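Local coordinates for protein post-proline cleaving enzyme (Rickettsia typhi, PDB 4HVT) that probably acts as a serine-type oligopeptidase that cleaves short peptides after proline, at residues R99-V102 with D103-S106; E548-Q552 with N553-P557. All coordinates share one frame; numbering follows the deposited sequence.

Contact 1 (R99-V102 with D103-S106); sequences RTLV and DNYS
Leu101 O takes the backbone N of Asn104 at 2.9 Å where strand 96-101 of a propeller-domain sheet runs straight into a brief, weakly bonded helical turn before the chain heads for strand 113-117. The bond is bent, 133° at the hydrogen, as is common in a tight i to i+3 turn. Tyr105 N follows one step on, reaching Val102 O at 3.1 Å and, weakly, Leu101 O as well. The side chain of Asn104 folds back over the end of the strand. With chi1 at -65°, CG lies opposite its own carbonyl carbon, and the amide returns to Thr100, where ND2 gives a weak bond of 3.4 Å to OG1 and packs 3.7 Å from Leu101 CB. The other end of this amide, OD1, is bonded to Lys107 NZ; both ends of the amide thus have partners, which probably limits its rotation, though the ND2 bonds are weak. Thr100 OG1, set anti to its nitrogen (chi1 -159°), has its stronger partner in Asn111 O, on the returning chain. Further out, Tyr105 carries its ring away from the turn to touch Val83, Trp112 and Ile435; its OH bonds to Pro74 O, and Arg436 makes a cation-pi contact with the ring. Val102 also packs on Val83, while its backbone continues the pairing with Gly81. One water bridges strand and turn, accepting from Leu101 N at 3.0 Å and, weakly, from Asn104 ND2 at 2.9 Å.

Contact 2 (E548-Q552 with N553-P557); sequences ELIKQ and NITSP
Two successive carbonyls at the end of helix 536-551, Leu549 O and Ile550 O, carry the backbone bonds to the residues that follow. Ile554 N reaches Leu549 O at 3.0 Å, almost in line with the C=O bond, and Thr555 N adds a long, weak bond to the same oxygen. Asn553 N binds Ile550 O at 3.1 Å. This is a Schellman motif: Asn553 is its C-prime residue, and its positive phi of 52° turns the chain out of the helix toward strand 560-565 of the alpha/beta-hydrolase domain. Beyond the turn, the chain doubles back alongside the helix, where Ile550 CA makes a nearly straight CA-H...O contact of 3.4 Å with Thr555 O. A water sits between the two backbones, 2.8 Å from Ile550 O and 2.9 Å from Thr555 O. The main apolar contacts are two. Leu549 CD2 meets Ile554 CD1 at 3.9 Å, and both side chains go on to the central sheet, Leu549 to Val512 and Ile554 to Val510 and Leu466. Ile550, with CG1 beside its own nitrogen (chi1 -71°), brings CD1 to 3.9 Å from Pro557 CD, the two side chains crossing at about a right angle. Among the polar side chains, Thr555 OG1 bonds to Asn478 O and Ser556 OG to Gly476 O, tying the exit to the chain just before strand 480-483.

In the fold
Contacts 1 and 2 lie in different domains, the propeller and the hydrolase, with centres 48 Å apart and nearest atoms about 34 Å apart; they share no element. Both are local turns, partly buried and far from the middle of the chain, yet they work in opposite senses: residues 99-106 go from a strand into a brief helical turn, whereas residues 548-557 bring a long helix to its end. Both rest on backbone bonds, and the difference lies in the side chains. Contact 1 adds a weak amide bond back to the strand and an aromatic ring; contact 2 adds aliphatic packing, part of it against the central sheet.

Contact 1 (R99-V102 with D103-S106)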
ATOM      1  N   ARG A  99      17.308   8.855  14.565  1.00 14.66           N
ATOM      2  CA  ARG A  99      17.015   8.077  15.759  1.00 15.00           C
ATOM      3  C   ARG A  99      17.175   8.859  17.058  1.00 15.52           C
ATOM      4  O   ARG A  99      17.904   9.866  17.142  1.00 15.68           O
ATOM      5  CB  ARG A  99      17.881   6.810  15.811  1.00 15.32           C
ATOM      6  CG  ARG A  99      19.328   7.079  16.075  1.00 16.23           C
ATOM      7  CD  ARG A  99      20.124   5.795  16.182  1.00 16.84           C
ATOM      8  NE  ARG A  99      21.448   6.061  16.696  1.00 18.23           N
ATOM      9  CZ  ARG A  99      22.237   5.108  17.177  1.00 19.15           C
ATOM     10  NH1 ARG A  99      21.827   3.858  17.145  1.00 19.40           N
ATOM     11  NH2 ARG A  99      23.412   5.412  17.672  1.00 20.70           N
ATOM     12  N   THR A 100      16.516   8.339  18.084  1.00 15.52           N
ATOM     13  CA  THR A 100      16.652   8.897  19.434  1.00 16.07           C
ATOM     14  C   THR A 100      16.499   7.802  20.473  1.00 16.33           C
ATOM     15  O   THR A 100      15.768   6.802  20.284  1.00 15.68           O
ATOM     16  CB  THR A 100      15.630  10.031  19.681  1.00 16.19           C
ATOM     17  OG1 THR A 100      16.067  10.877  20.749  1.00 17.01           O
ATOM     18  CG2 THR A 100      14.285   9.497  20.023  1.00 16.01           C
ATOM     19  N   LEU A 101      17.168   7.974  21.605  1.00 17.52           N
ATOM     20  CA  LEU A 101      16.992   7.046  22.712  1.00 17.98           C
ATOM     21  C   LEU A 101      15.499   6.923  23.081  1.00 17.64           C
ATOM     22  O   LEU A 101      14.766   7.912  23.081  1.00 17.13           O
ATOM     23  CB  LEU A 101      17.794   7.548  23.907  1.00 19.20           C
ATOM     24  CG  LEU A 101      19.330   7.495  23.710  1.00 20.16           C
ATOM     25  CD1 LEU A 101      20.079   8.294  24.747  1.00 21.77           C
ATOM     26  CD2 LEU A 101      19.758   6.037  23.770  1.00 19.98           C
ATOM     27  N   VAL A 102      15.070   5.708  23.417  1.00 17.49           N
ATOM     28  CA  VAL A 102      13.706   5.427  23.723  1.00 18.24           C
ATOM     29  C   VAL A 102      13.278   6.357  24.880  1.00 18.95           C
ATOM     30  O   VAL A 102      12.155   6.859  24.879  1.00 18.19           O
ATOM     31  CB  VAL A 102      13.449   3.932  24.109  1.00 18.79           C
ATOM     32  CG1 VAL A 102      12.032   3.758  24.608  1.00 19.32           C
ATOM     33  CG2 VAL A 102      13.623   2.993  22.938  1.00 19.51           C
ATOM     34  N   ASP A 103      14.164   6.591  25.850  1.00 21.04           N
ATOM     35  CA  ASP A 103      13.800   7.505  26.951  1.00 23.32           C
ATOM     36  C   ASP A 103      13.454   8.938  26.486  1.00 22.02           C
ATOM     37  O   ASP A 103      12.687   9.635  27.159  1.00 23.33           O
ATOM     38  CB  ASP A 103      14.898   7.584  28.000  1.00 27.98           C
ATOM     39  CG  ASP A 103      14.852   6.437  29.008  1.00 31.39           C
ATOM     40  OD1 ASP A 103      14.194   5.412  28.774  1.00 32.98           O
ATOM     41  OD2 ASP A 103      15.489   6.575  30.079  1.00 37.39           O
ATOM     42  N   ASN A 104      14.050   9.404  25.406  1.00 19.30           N
ATOM     43  CA  ASN A 104      13.773  10.729  24.864  1.00 19.10           C
ATOM     44  C   ASN A 104      12.489  10.803  24.069  1.00 17.12           C
ATOM     45  O   ASN A 104      11.979  11.879  23.836  1.00 16.54           O
ATOM     46  CB  ASN A 104      14.886  11.198  23.924  1.00 19.81           C
ATOM     47  CG  ASN A 104      16.196  11.403  24.627  1.00 22.19           C
ATOM     48  OD1 ASN A 104      16.229  11.711  25.807  1.00 23.01           O
ATOM     49  ND2 ASN A 104      17.289  11.221  23.899  1.00 24.48           N
ATOM     50  N   TYR A 105      12.023   9.646  23.601  1.00 15.74           N
ATOM     51  CA  TYR A 105      10.904   9.599  22.630  1.00 14.82           C
ATOM     52  C   TYR A 105       9.613  10.056  23.272  1.00 15.48           C
ATOM     53  O   TYR A 105       8.686  10.458  22.571  1.00 15.42           O
ATOM     54  CB  TYR A 105      10.763   8.182  22.031  1.00 13.76           C
ATOM     55  CG  TYR A 105       9.776   8.072  20.926  1.00 12.75           C
ATOM     56  CD1 TYR A 105       9.975   8.760  19.697  1.00 12.78           C
ATOM     57  CD2 TYR A 105       8.719   7.216  21.027  1.00 12.22           C
ATOM     58  CE1 TYR A 105       9.091   8.593  18.660  1.00 12.15           C
ATOM     59  CE2 TYR A 105       7.837   7.018  19.978  1.00 11.70           C
ATOM     60  CZ  TYR A 105       8.037   7.717  18.800  1.00 11.70           C
ATOM     61  OH  TYR A 105       7.172   7.466  17.758  1.00 11.72           O
ATOM     62  N   SER A 106       9.564  10.044  24.600  1.00 16.19           N
ATOM     63  CA  SER A 106       8.381  10.545  25.325  1.00 16.73           C
ATOM     64  C   SER A 106       8.369  12.047  25.431  1.00 17.40           C
ATOM     65  O   SER A 106       7.370  12.611  25.887  1.00 18.95           O
ATOM     66  CB  SER A 106       8.311   9.935  26.720  1.00 17.41           C
ATOM     67  OG  SER A 106       9.451  10.279  27.481  1.00 18.39           O
TER
HETATM   68  O   HOH W   1      19.061  10.278  21.866  1.00 33.08           O

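Contact 2 (E548-Q552 with N553-P557)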
ATOM      1  N   GLU A 548     -27.602   5.845  -1.285  1.00 22.59           N
ATOM      2  CA  GLU A 548     -28.041   5.936   0.080  1.00 23.50           C
ATOM      3  C   GLU A 548     -27.678   7.296   0.682  1.00 22.13           C
ATOM      4  O   GLU A 548     -28.459   7.854   1.466  1.00 21.84           O
ATOM      5  CB  GLU A 548     -27.514   4.758   0.905  1.00 25.53           C
ATOM      6  CG  GLU A 548     -27.990   4.750   2.332  1.00 28.75           C
ATOM      7  CD  GLU A 548     -29.444   4.327   2.483  1.00 33.34           C
ATOM      8  OE1 GLU A 548     -30.225   4.252   1.480  1.00 39.99           O
ATOM      9  OE2 GLU A 548     -29.831   4.064   3.625  1.00 37.08           O
ATOM     10  N   LEU A 549     -26.519   7.841   0.318  1.00 20.28           N
ATOM     11  CA  LEU A 549     -26.139   9.180   0.799  1.00 20.01           C
ATOM     12  C   LEU A 549     -27.126  10.257   0.328  1.00 20.88           C
ATOM     13  O   LEU A 549     -27.445  11.225   1.047  1.00 20.44           O
ATOM     14  CB  LEU A 549     -24.730   9.537   0.295  1.00 19.61           C
ATOM     15  CG  LEU A 549     -23.582   8.662   0.791  1.00 18.66           C
ATOM     16  CD1 LEU A 549     -22.334   9.049   0.046  1.00 18.23           C
ATOM     17  CD2 LEU A 549     -23.408   8.861   2.293  1.00 18.55           C
ATOM     18  N   ILE A 550     -27.579  10.065  -0.893  1.00 21.19           N
ATOM     19  CA  ILE A 550     -28.546  10.976  -1.495  1.00 22.63           C
ATOM     20  C   ILE A 550     -29.909  10.745  -0.849  1.00 23.78           C
ATOM     21  O   ILE A 550     -30.611  11.708  -0.561  1.00 24.97           O
ATOM     22  CB  ILE A 550     -28.546  10.788  -3.036  1.00 22.80           C
ATOM     23  CG1 ILE A 550     -27.231  11.346  -3.597  1.00 22.32           C
ATOM     24  CG2 ILE A 550     -29.756  11.468  -3.682  1.00 24.06           C
ATOM     25  CD1 ILE A 550     -26.853  10.861  -4.990  1.00 22.55           C
ATOM     26  N   LYS A 551     -30.325   9.497  -0.648  1.00 24.73           N
ATOM     27  CA  LYS A 551     -31.686   9.228  -0.091  1.00 26.69           C
ATOM     28  C   LYS A 551     -31.829   9.826   1.317  1.00 26.72           C
ATOM     29  O   LYS A 551     -32.878  10.371   1.688  1.00 27.13           O
ATOM     30  CB  LYS A 551     -31.937   7.705  -0.065  1.00 28.16           C
ATOM     31  CG  LYS A 551     -33.346   7.230   0.294  1.00 30.45           C
ATOM     32  CD  LYS A 551     -33.557   5.784  -0.204  1.00 32.39           C
ATOM     33  CE  LYS A 551     -34.951   5.226   0.140  1.00 33.63           C
ATOM     34  NZ  LYS A 551     -36.040   6.003  -0.465  1.00 34.99           N
ATOM     35  N   GLN A 552     -30.757   9.730   2.086  1.00 25.92           N
ATOM     36  CA  GLN A 552     -30.754  10.258   3.436  1.00 26.95           C
ATOM     37  C   GLN A 552     -30.497  11.737   3.544  1.00 26.88           C
ATOM     38  O   GLN A 552     -30.334  12.210   4.653  1.00 26.35           O
ATOM     39  CB  GLN A 552     -29.707   9.572   4.246  1.00 28.05           C
ATOM     40  CG  GLN A 552     -30.052   8.133   4.353  1.00 29.77           C
ATOM     41  CD  GLN A 552     -29.311   7.509   5.460  1.00 32.25           C
ATOM     42  OE1 GLN A 552     -28.133   7.790   5.670  1.00 33.18           O
ATOM     43  NE2 GLN A 552     -29.987   6.642   6.194  1.00 36.63           N
ATOM     44  N   ASN A 553     -30.470  12.444   2.415  1.00 26.64           N
ATOM     45  CA  ASN A 553     -30.203  13.864   2.363  1.00 27.34           C
ATOM     46  C   ASN A 553     -28.950  14.356   3.057  1.00 26.57           C
ATOM     47  O   ASN A 553     -28.888  15.474   3.593  1.00 26.76           O
ATOM     48  CB  ASN A 553     -31.435  14.656   2.837  1.00 29.36           C
ATOM     49  CG  ASN A 553     -32.480  14.728   1.747  1.00 31.84           C
ATOM     50  OD1 ASN A 553     -32.340  15.489   0.775  1.00 33.26           O
ATOM     51  ND2 ASN A 553     -33.513  13.906   1.870  1.00 33.14           N
ATOM     52  N   ILE A 554     -27.931  13.512   2.992  1.00 24.29           N
ATOM     53  CA  ILE A 554     -26.606  13.935   3.317  1.00 23.72           C
ATOM     54  C   ILE A 554     -26.111  14.820   2.189  1.00 22.84           C
ATOM     55  O   ILE A 554     -25.512  15.858   2.436  1.00 22.70           O
ATOM     56  CB  ILE A 554     -25.688  12.720   3.564  1.00 23.68           C
ATOM     57  CG1 ILE A 554     -26.181  11.997   4.824  1.00 24.51           C
ATOM     58  CG2 ILE A 554     -24.230  13.166   3.691  1.00 22.45           C
ATOM     59  CD1 ILE A 554     -25.669  10.605   4.968  1.00 24.54           C
ATOM     60  N   THR A 555     -26.328  14.385   0.947  1.00 22.42           N
ATOM     61  CA  THR A 555     -25.824  15.124  -0.200  1.00 21.93           C
ATOM     62  C   THR A 555     -26.774  14.910  -1.372  1.00 22.50           C
ATOM     63  O   THR A 555     -27.858  14.317  -1.200  1.00 22.33           O
ATOM     64  CB  THR A 555     -24.368  14.697  -0.522  1.00 20.90           C
ATOM     65  OG1 THR A 555     -23.738  15.623  -1.419  1.00 20.72           O
ATOM     66  CG2 THR A 555     -24.327  13.313  -1.078  1.00 20.40           C
ATOM     67  N   SER A 556     -26.388  15.457  -2.520  1.00 22.64           N
ATOM     68  CA  SER A 556     -27.099  15.308  -3.767  1.00 23.58           C
ATOM     69  C   SER A 556     -26.032  15.278  -4.891  1.00 23.19           C
ATOM     70  O   SER A 556     -24.854  15.636  -4.656  1.00 22.63           O
ATOM     71  CB  SER A 556     -28.113  16.445  -3.939  1.00 25.08           C
ATOM     72  OG  SER A 556     -27.487  17.710  -3.999  1.00 25.70           O
ATOM     73  N   PRO A 557     -26.407  14.825  -6.087  1.00 23.41           N
ATOM     74  CA  PRO A 557     -25.404  14.649  -7.137  1.00 23.04           C
ATOM     75  C   PRO A 557     -24.506  15.850  -7.369  1.00 23.55           C
ATOM     76  O   PRO A 557     -23.293  15.704  -7.525  1.00 23.56           O
ATOM     77  CB  PRO A 557     -26.256  14.388  -8.380  1.00 23.36           C
ATOM     78  CG  PRO A 557     -27.401  13.630  -7.832  1.00 23.68           C
ATOM     79  CD  PRO A 557     -27.715  14.306  -6.521  1.00 23.81           C
TER
HETATM   80  O   HOH W   2     -30.684  14.343  -1.604  1.00 28.44           O